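Local coordinates for protein catechol 1,2-dioxygenase (Acinetobacter sp., PDB 1DMH) that catalyses the iron(III)-dependent intradiol cleavage of catechol by dioxygen to cis,cis-muconate, as a homodimer joined through an N-terminal helical zipper, at residues 123-128 with 175-180; 237-242 with 288-293. All coordinates share one frame; numbering follows the deposited sequence.

How the contacts relate
The two contacts follow one another along the chain, and both belong to the catalytic domain built on a curled mixed sheet. Contact 1 comes first. The loop after strand 120-122 meets the turn leading into strand 179-183, closing a span that includes strands 133-141 and 152-157. The chain then runs through strands 189-195 and 220-230 before contact 2 opens on strand 237-243. Contact 2 closes on the end of strand 283-291 and spans strand 262-268 and helix 271-276. The spans neither nest nor cross. The centres of contact 1 and contact 2 are about 21 Å apart, and the nearest atoms of contact 1 and contact 2 are about 10 Å apart. The same sheet connects them.

Contact 1 of 2, residues 123-128 with 175-180; sequences MDDGSD and AFNMRR
M123 meets M178 and R180 where a type II beta turn, F176 to R179, leads into a strand of the intradiol dioxygenase catalytic domain. The tight part lies around M123. Its backbone O accepts from M178 N at 2.7 Å, with an N-H...O angle of 143° and the donor above the carbonyl plane. The M123 side chain bends at its last torsion (chi3 59°). This brings M123 CE to 3.2 Å from M178 O. M123 and R180 run alongside one another in opposite senses, with their CG atoms 3.8 Å apart. R180 then bends at its second torsion, and its guanidinium lays one face over M123 CA. R179 points away from the loop. Its guanidinium bonds to S165 O and L109 O, close to the iron ligand Y164. Thus the turn that receives M123 also carries an arginine toward the metal site.

The loop opens to solvent from D125 to S127. D125 is partly exposed, and G126 and S127 are exposed. Buried D124 and N177 border this looser part. D124 OD2 accepts from G126 N at 3.0 Å, forming an Asx turn, and also forms a salt bridge with R122. N177 crosses D125 at about a right angle. Back at the turn, R180 NH1 gives a nearly straight bond to R179 O (2.8 Å, 161°), in the guanidinium plane.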
loop_
_atom_site.group_PDB
_atom_site.type_symbol
_atom_site.label_atom_id
_atom_site.label_comp_id
_atom_site.label_asym_id
_atom_site.label_seq_id
_atom_site.Cartn_x
_atom_site.Cartn_y
_atom_site.Cartn_z
ATOM N N MET A 123 1.760 33.331 14.881
ATOM C CA MET A 123 1.385 32.190 14.044
ATOM C C MET A 123 -0.039 31.684 14.119
ATOM O O MET A 123 -0.519 31.036 13.188
ATOM C CB MET A 123 2.280 30.999 14.369
ATOM C CG MET A 123 3.742 31.299 14.319
ATOM S SD MET A 123 4.688 29.789 14.631
ATOM C CE MET A 123 4.106 28.706 13.308
ATOM N N ASP A 124 -0.703 31.936 15.235
ATOM C CA ASP A 124 -2.046 31.420 15.413
ATOM C C ASP A 124 -3.099 32.505 15.266
ATOM O O ASP A 124 -2.802 33.695 15.403
ATOM C CB ASP A 124 -2.169 30.796 16.793
ATOM C CG ASP A 124 -2.206 31.845 17.890
ATOM O OD1 ASP A 124 -1.212 32.591 18.047
ATOM O OD2 ASP A 124 -3.239 31.932 18.580
ATOM N N ASP A 125 -4.331 32.072 15.001
ATOM C CA ASP A 125 -5.461 32.982 14.825
ATOM C C ASP A 125 -6.309 33.073 16.082
ATOM O O ASP A 125 -7.446 33.531 16.012
ATOM C CB ASP A 125 -6.356 32.517 13.670
ATOM C CG ASP A 125 -7.005 31.165 13.933
ATOM O OD1 ASP A 125 -6.876 30.631 15.056
ATOM O OD2 ASP A 125 -7.662 30.635 13.010
ATOM N N GLY A 126 -5.773 32.626 17.216
ATOM C CA GLY A 126 -6.519 32.671 18.463
ATOM C C GLY A 126 -7.831 31.895 18.458
ATOM O O GLY A 126 -8.692 32.116 19.308
ATOM N N SER A 127 -7.986 30.976 17.514
ATOM C CA SER A 127 -9.199 30.178 17.427
ATOM C C SER A 127 -9.220 29.007 18.407
ATOM O O SER A 127 -10.243 28.338 18.544
ATOM C CB SER A 127 -9.366 29.626 16.015
ATOM O OG SER A 127 -8.274 28.789 15.675
ATOM N N ASP A 128 -8.103 28.736 19.080
ATOM C CA ASP A 128 -8.077 27.618 20.012
ATOM C C ASP A 128 -8.485 28.116 21.397
ATOM O O ASP A 128 -7.747 28.852 22.051
ATOM C CB ASP A 128 -6.679 26.975 20.076
ATOM C CG ASP A 128 -6.707 25.591 20.725
ATOM O OD1 ASP A 128 -7.416 25.417 21.740
ATOM O OD2 ASP A 128 -6.013 24.676 20.239
ATOM N N ALA A 175 -6.569 29.008 6.820
ATOM C CA ALA A 175 -5.470 28.459 6.032
ATOM C C ALA A 175 -4.177 28.917 6.694
ATOM O O ALA A 175 -4.104 30.035 7.203
ATOM C CB ALA A 175 -5.538 28.968 4.585
ATOM N N PHE A 176 -3.175 28.042 6.694
ATOM C CA PHE A 176 -1.861 28.312 7.293
ATOM C C PHE A 176 -1.852 28.693 8.783
ATOM O O PHE A 176 -0.893 29.297 9.264
ATOM C CB PHE A 176 -1.099 29.376 6.490
ATOM C CG PHE A 176 -0.869 28.997 5.064
ATOM C CD1 PHE A 176 0.090 28.049 4.732
ATOM C CD2 PHE A 176 -1.664 29.534 4.049
ATOM C CE1 PHE A 176 0.253 27.631 3.402
ATOM C CE2 PHE A 176 -1.511 29.128 2.714
ATOM C CZ PHE A 176 -0.554 28.175 2.391
ATOM N N ASN A 177 -2.913 28.339 9.508
ATOM C CA ASN A 177 -2.958 28.619 10.932
ATOM C C ASN A 177 -1.782 27.823 11.526
ATOM O O ASN A 177 -1.600 26.642 11.194
ATOM C CB ASN A 177 -4.268 28.119 11.545
ATOM C CG ASN A 177 -4.445 28.564 12.993
ATOM O OD1 ASN A 177 -5.067 27.861 13.798
ATOM N ND2 ASN A 177 -3.928 29.737 13.322
ATOM N N MET A 178 -0.989 28.489 12.374
ATOM C CA MET A 178 0.187 27.919 13.045
ATOM C C MET A 178 1.271 27.434 12.071
ATOM O O MET A 178 1.976 26.461 12.338
ATOM C CB MET A 178 -0.259 26.793 13.981
ATOM C CG MET A 178 -1.270 27.278 15.065
ATOM S SD MET A 178 -1.929 25.922 16.073
ATOM C CE MET A 178 -2.637 24.894 14.762
ATOM N N ARG A 179 1.402 28.134 10.942
ATOM C CA ARG A 179 2.400 27.822 9.923
ATOM C C ARG A 179 2.938 29.169 9.400
ATOM O O ARG A 179 2.178 29.949 8.827
ATOM C CB ARG A 179 1.769 27.050 8.746
ATOM C CG ARG A 179 1.211 25.657 9.054
ATOM C CD ARG A 179 0.476 25.090 7.824
ATOM N NE ARG A 179 -0.129 23.774 8.049
ATOM C CZ ARG A 179 0.556 22.631 8.132
ATOM N NH1 ARG A 179 1.885 22.635 8.006
ATOM N NH2 ARG A 179 -0.093 21.482 8.315
ATOM N N ARG A 180 4.229 29.441 9.582
ATOM C CA ARG A 180 4.812 30.693 9.097
ATOM C C ARG A 180 6.251 30.519 8.628
ATOM O O ARG A 180 6.932 29.556 9.006
ATOM C CB ARG A 180 4.824 31.755 10.203
ATOM C CG ARG A 180 3.480 32.304 10.653
ATOM C CD ARG A 180 2.770 33.108 9.565
ATOM N NE ARG A 180 1.538 33.678 10.092
ATOM C CZ ARG A 180 0.384 33.030 10.228
ATOM N NH1 ARG A 180 0.250 31.776 9.811
ATOM N NH2 ARG A 180 -0.671 33.667 10.735
#

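Contact 2 of 2, residues 237-242 with 288-293; sequences LTTQIN and FDLKLT
I241 places its CG2 methyl over the face of the F288 ring, inside the curled sheet of the intradiol dioxygenase catalytic domain. The modelled approach is closer than is realistic, so the exact depth of this CH-pi contact is doubtful. The two segments run nearly antiparallel, 163° apart. No hydrogen bond crosses between them, and the contact is made by side chains. Strand 262-268 pairs with both of their strands.

Next along the row is a group of methyls. L290 CD2 sits 3.7 Å from L237 CD1 and 3.9 Å from T239 CG2. L292 CD2 lies 3.8 Å from L237 CB. The two leucine pairs cross obliquely. L237 has CG anti to its backbone N (chi1 -155°), which sends CD1 across toward L290 CD2. All six touching residues are buried.

Around these groups lies a second shell. V263 of strand 262-268 touches both I241 and F288. L290 also packs on V229 and I140, of strands 220-230 and 133-141. Backbone bonds tie L237 to V229, T239 to Y227 and I241 to I225. The last of these is a catechol-binding residue, so strand 237-243 lies beside the strand that carries the iron ligands H224 and H226. F288 O accepts a hydrogen bond from Y190 OH. T239 is turned by its first torsion (chi1 -169°): CG2 faces L290, while OG1 bonds to P102 O.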
loop_
_atom_site.group_PDB
_atom_site.type_symbol
_atom_site.label_atom_id
_atom_site.label_comp_id
_atom_site.label_asym_id
_atom_site.label_seq_id
_atom_site.Cartn_x
_atom_site.Cartn_y
_atom_site.Cartn_z
ATOM N N LEU A 237 18.181 22.517 6.768
ATOM C CA LEU A 237 18.061 21.767 8.020
ATOM C C LEU A 237 16.609 21.385 8.258
ATOM O O LEU A 237 15.720 22.218 8.137
ATOM C CB LEU A 237 18.512 22.635 9.219
ATOM C CG LEU A 237 19.042 22.088 10.561
ATOM C CD1 LEU A 237 18.660 23.073 11.618
ATOM C CD2 LEU A 237 18.583 20.696 10.855
ATOM N N THR A 238 16.366 20.124 8.589
ATOM C CA THR A 238 15.026 19.668 8.929
ATOM C C THR A 238 15.150 19.156 10.357
ATOM O O THR A 238 15.989 18.298 10.632
ATOM C CB THR A 238 14.542 18.496 8.037
ATOM O OG1 THR A 238 14.421 18.959 6.689
ATOM C CG2 THR A 238 13.174 17.939 8.528
ATOM N N THR A 239 14.344 19.674 11.280
ATOM C CA THR A 239 14.450 19.199 12.641
ATOM C C THR A 239 13.169 19.554 13.398
ATOM O O THR A 239 12.185 19.991 12.803
ATOM C CB THR A 239 15.725 19.814 13.349
ATOM O OG1 THR A 239 15.955 19.135 14.586
ATOM C CG2 THR A 239 15.538 21.297 13.650
ATOM N N GLN A 240 13.155 19.327 14.702
ATOM C CA GLN A 240 11.968 19.695 15.467
ATOM C C GLN A 240 12.396 19.796 16.916
ATOM O O GLN A 240 13.497 19.353 17.268
ATOM C CB GLN A 240 10.889 18.626 15.352
ATOM C CG GLN A 240 11.096 17.524 16.348
ATOM C CD GLN A 240 10.037 16.429 16.322
ATOM O OE1 GLN A 240 9.947 15.638 17.285
ATOM N NE2 GLN A 240 9.256 16.350 15.242
ATOM N N ILE A 241 11.567 20.419 17.744
ATOM C CA ILE A 241 11.876 20.462 19.169
ATOM C C ILE A 241 10.716 19.839 19.915
ATOM O O ILE A 241 9.575 19.909 19.473
ATOM C CB ILE A 241 12.168 21.887 19.707
ATOM C CG1 ILE A 241 11.046 22.862 19.355
ATOM C CG2 ILE A 241 13.521 22.329 19.187
ATOM C CD1 ILE A 241 11.282 24.298 19.849
ATOM N N ASN A 242 11.055 19.187 21.019
ATOM C CA ASN A 242 10.114 18.502 21.890
ATOM C C ASN A 242 9.899 19.329 23.134
ATOM O O ASN A 242 10.860 19.839 23.714
ATOM C CB ASN A 242 10.695 17.160 22.323
ATOM C CG ASN A 242 10.632 16.158 21.255
ATOM O OD1 ASN A 242 9.564 15.624 20.989
ATOM N ND2 ASN A 242 11.761 15.905 20.584
ATOM N N PHE A 288 15.227 28.599 21.297
ATOM C CA PHE A 288 15.882 27.493 20.606
ATOM C C PHE A 288 16.699 28.056 19.463
ATOM O O PHE A 288 16.150 28.656 18.541
ATOM C CB PHE A 288 14.874 26.478 20.056
ATOM C CG PHE A 288 15.526 25.248 19.476
ATOM C CD1 PHE A 288 16.325 24.427 20.276
ATOM C CD2 PHE A 288 15.397 24.933 18.128
ATOM C CE1 PHE A 288 16.992 23.312 19.741
ATOM C CE2 PHE A 288 16.058 23.825 17.592
ATOM C CZ PHE A 288 16.858 23.018 18.412
ATOM N N ASP A 289 18.019 27.901 19.559
ATOM C CA ASP A 289 18.934 28.374 18.515
ATOM C C ASP A 289 19.260 27.201 17.620
ATOM O O ASP A 289 19.322 26.051 18.084
ATOM C CB ASP A 289 20.268 28.877 19.076
ATOM C CG ASP A 289 20.111 30.003 20.054
ATOM O OD1 ASP A 289 19.154 30.792 19.937
ATOM O OD2 ASP A 289 20.981 30.115 20.925
ATOM N N LEU A 290 19.484 27.495 16.345
ATOM C CA LEU A 290 19.835 26.461 15.381
ATOM C C LEU A 290 21.129 26.838 14.690
ATOM O O LEU A 290 21.338 27.999 14.354
ATOM C CB LEU A 290 18.735 26.289 14.332
ATOM C CG LEU A 290 17.403 25.842 14.932
ATOM C CD1 LEU A 290 16.654 27.095 15.332
ATOM C CD2 LEU A 290 16.570 25.019 13.939
ATOM N N LYS A 291 21.998 25.849 14.493
ATOM C CA LYS A 291 23.279 26.067 13.821
ATOM C C LYS A 291 23.265 25.231 12.547
ATOM O O LYS A 291 22.956 24.027 12.577
ATOM C CB LYS A 291 24.451 25.658 14.722
ATOM C CG LYS A 291 25.832 25.962 14.106
ATOM C CD LYS A 291 26.956 25.620 15.098
ATOM C CE LYS A 291 28.355 25.708 14.481
ATOM N NZ LYS A 291 28.681 27.086 14.058
ATOM N N LEU A 292 23.594 25.883 11.436
ATOM C CA LEU A 292 23.584 25.250 10.118
ATOM C C LEU A 292 24.937 24.691 9.633
ATOM O O LEU A 292 25.997 25.047 10.148
ATOM C CB LEU A 292 23.053 26.252 9.087
ATOM C CG LEU A 292 21.672 26.883 9.278
ATOM C CD1 LEU A 292 21.383 27.747 8.071
ATOM C CD2 LEU A 292 20.589 25.815 9.418
ATOM N N THR A 293 24.884 23.798 8.651
ATOM C CA THR A 293 26.097 23.231 8.083
ATOM C C THR A 293 26.249 23.744 6.643
ATOM O O THR A 293 25.264 24.079 5.963
ATOM C CB THR A 293 26.066 21.682 8.092
ATOM O OG1 THR A 293 24.927 21.224 7.361
ATOM C CG2 THR A 293 25.965 21.152 9.511
#